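Local coordinates for protein thiosulfate sulfurtransferase (Pseudomonas aeruginosa, PDB 1YT8) that probably transfers sulfur from thiosulfate to cyanide, a rhodanese activity linked to cyanide detoxification, and is built from repeated rhodanese-like domains, at residues I66-D71 against V91-G96. Residues are numbered along the deposited sequence; the frame is centred on the assembly and turned at random.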
loop_
_atom_site.group_PDB
_atom_site.type_symbol
_atom_site.label_atom_id
_atom_site.label_comp_id
_atom_site.label_asym_id
_atom_site.label_seq_id
_atom_site.Cartn_x
_atom_site.Cartn_y
_atom_site.Cartn_z
ATOM N N ILE A 66 15.587 11.237 7.891
ATOM C CA ILE A 66 14.772 11.283 6.681
ATOM C C ILE A 66 15.544 11.914 5.532
ATOM O O ILE A 66 16.140 12.979 5.686
ATOM C CB ILE A 66 13.494 12.121 6.891
ATOM C CG1 ILE A 66 12.650 11.528 8.013
ATOM C CG2 ILE A 66 12.686 12.183 5.589
ATOM C CD1 ILE A 66 11.505 12.430 8.431
ATOM N N THR A 67 15.529 11.250 4.381
ATOM C CA THR A 67 16.202 11.759 3.192
ATOM C C THR A 67 15.173 11.798 2.060
ATOM O O THR A 67 14.681 10.757 1.622
ATOM C CB THR A 67 17.390 10.855 2.774
ATOM O OG1 THR A 67 18.348 10.789 3.842
ATOM C CG2 THR A 67 18.075 11.414 1.530
ATOM N N VAL A 68 14.841 13.002 1.603
ATOM C CA VAL A 68 13.866 13.168 0.526
ATOM C C VAL A 68 14.555 13.392 -0.818
ATOM O O VAL A 68 15.698 13.845 -0.874
ATOM C CB VAL A 68 12.915 14.366 0.800
ATOM C CG1 VAL A 68 12.111 14.121 2.068
ATOM C CG2 VAL A 68 13.716 15.650 0.931
ATOM N N TYR A 69 13.859 13.078 -1.906
ATOM C CA TYR A 69 14.436 13.275 -3.229
ATOM C C TYR A 69 13.378 13.312 -4.322
ATOM O O TYR A 69 12.238 12.896 -4.122
ATOM C CB TYR A 69 15.440 12.154 -3.546
ATOM C CG TYR A 69 14.803 10.842 -3.997
ATOM C CD1 TYR A 69 14.531 10.601 -5.349
ATOM C CD2 TYR A 69 14.434 9.865 -3.071
ATOM C CE1 TYR A 69 13.903 9.420 -5.766
ATOM C CE2 TYR A 69 13.799 8.679 -3.477
ATOM C CZ TYR A 69 13.536 8.467 -4.824
ATOM O OH TYR A 69 12.891 7.315 -5.231
ATOM N N ASP A 70 13.777 13.838 -5.473
ATOM C CA ASP A 70 12.938 13.890 -6.663
ATOM C C ASP A 70 13.939 13.826 -7.804
ATOM O O ASP A 70 15.087 13.444 -7.585
ATOM C CB ASP A 70 12.097 15.174 -6.741
ATOM C CG ASP A 70 12.927 16.449 -6.673
ATOM O OD1 ASP A 70 14.140 16.424 -6.973
ATOM O OD2 ASP A 70 12.339 17.494 -6.328
ATOM N N ASP A 71 13.529 14.174 -9.014
ATOM C CA ASP A 71 14.476 14.127 -10.115
ATOM C C ASP A 71 14.703 15.513 -10.706
ATOM O O ASP A 71 14.773 15.672 -11.921
ATOM C CB ASP A 71 14.004 13.144 -11.190
ATOM C CG ASP A 71 15.099 12.814 -12.201
ATOM O OD1 ASP A 71 16.280 12.746 -11.804
ATOM O OD2 ASP A 71 14.777 12.609 -13.386
ATOM N N VAL A 91 16.347 15.969 8.811
ATOM C CA VAL A 91 15.930 15.917 7.420
ATOM C C VAL A 91 17.065 16.298 6.481
ATOM O O VAL A 91 17.840 17.213 6.763
ATOM C CB VAL A 91 14.743 16.872 7.173
ATOM C CG1 VAL A 91 14.222 16.697 5.760
ATOM C CG2 VAL A 91 13.643 16.605 8.183
ATOM N N ALA A 92 17.160 15.593 5.362
ATOM C CA ALA A 92 18.195 15.871 4.380
ATOM C C ALA A 92 17.700 15.633 2.962
ATOM O O ALA A 92 16.687 14.965 2.746
ATOM C CB ALA A 92 19.414 15.002 4.650
ATOM N N LEU A 93 18.423 16.196 2.001
ATOM C CA LEU A 93 18.109 16.030 0.588
ATOM C C LEU A 93 19.122 15.021 0.067
ATOM O O LEU A 93 20.274 15.034 0.496
ATOM C CB LEU A 93 18.297 17.348 -0.164
ATOM C CG LEU A 93 17.486 18.565 0.285
ATOM C CD1 LEU A 93 17.973 19.807 -0.462
ATOM C CD2 LEU A 93 16.013 18.321 0.023
ATOM N N LEU A 94 18.697 14.144 -0.837
ATOM C CA LEU A 94 19.603 13.158 -1.418
ATOM C C LEU A 94 20.472 13.884 -2.438
ATOM O O LEU A 94 19.958 14.532 -3.349
ATOM C CB LEU A 94 18.818 12.051 -2.123
ATOM C CG LEU A 94 19.653 11.005 -2.872
ATOM C CD1 LEU A 94 20.477 10.196 -1.882
ATOM C CD2 LEU A 94 18.735 10.091 -3.664
ATOM N N ASP A 95 21.786 13.774 -2.285
ATOM C CA ASP A 95 22.719 14.435 -3.189
ATOM C C ASP A 95 22.478 14.055 -4.649
ATOM O O ASP A 95 22.589 12.889 -5.028
ATOM C CB ASP A 95 24.155 14.089 -2.786
ATOM C CG ASP A 95 25.186 14.821 -3.615
ATOM O OD1 ASP A 95 25.132 16.066 -3.669
ATOM O OD2 ASP A 95 26.055 14.153 -4.209
ATOM N N GLY A 96 22.140 15.052 -5.464
ATOM C CA GLY A 96 21.895 14.813 -6.876
ATOM C C GLY A 96 20.535 14.215 -7.194
ATOM O O GLY A 96 20.219 13.965 -8.358
#
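Three backbone hydrogen bonds join Ile66-Tyr69 to Val91-Leu94 as neighbouring parallel strands, with Ile66 beside Val91, Thr67 beside Ala92 and Val68 beside Leu93. Ala92 N donates a hydrogen bond to Ile66 O (2.8 Å), Val68 N to Ala92 O (2.9 Å) and Leu94 N to Val68 O (3.0 Å). Val68 and Ala92 thus each use both N-H and C=O on this partner, as a parallel pair requires. Each of these three carbonyl oxygens also receives a weaker CA-H...O contact, the shortest from Thr67 CA to Ala92 O at 3.3 Å. The strand axes diverge by 38°, a marked twist.

On the face carrying Ile66, Val68, Val91 and Leu93, Val68 CG2 meets Leu93 CD2 at 3.6 Å, the two side chains crossing at a slant. Both also touch helix 75-85, Val68 at Leu83 and Leu93 at Ala76 and Ala80, so branched aliphatic residues suit the space beneath that helix.

On the other face, Leu94 packs against both Thr67 and Tyr69. Its CB lies 3.8 Å from Thr67 CG2, the methyl that chi1 of -60° sets anti to the backbone N, and 3.7 Å from Tyr69 CB. Leu94 and Tyr69 run side by side in the same direction, with Leu94 CD2 approaching the start of the ring obliquely at Tyr69 CG, 4.0 Å away. Threonine serves both needs here: its methyl packs on Leu94 while its buried OG1 bonds to Arg9 NE on strand 7-9. Small Ala92 accommodates Ala7 and Arg9 of that same strand.

Strand 66-69, helix 75-85 and strand 91-94 form a beta-alpha-beta crossover, placing these strands side by side in the five-stranded parallel sheet, order 1-5-4-2-3, of a rhodanese-like domain.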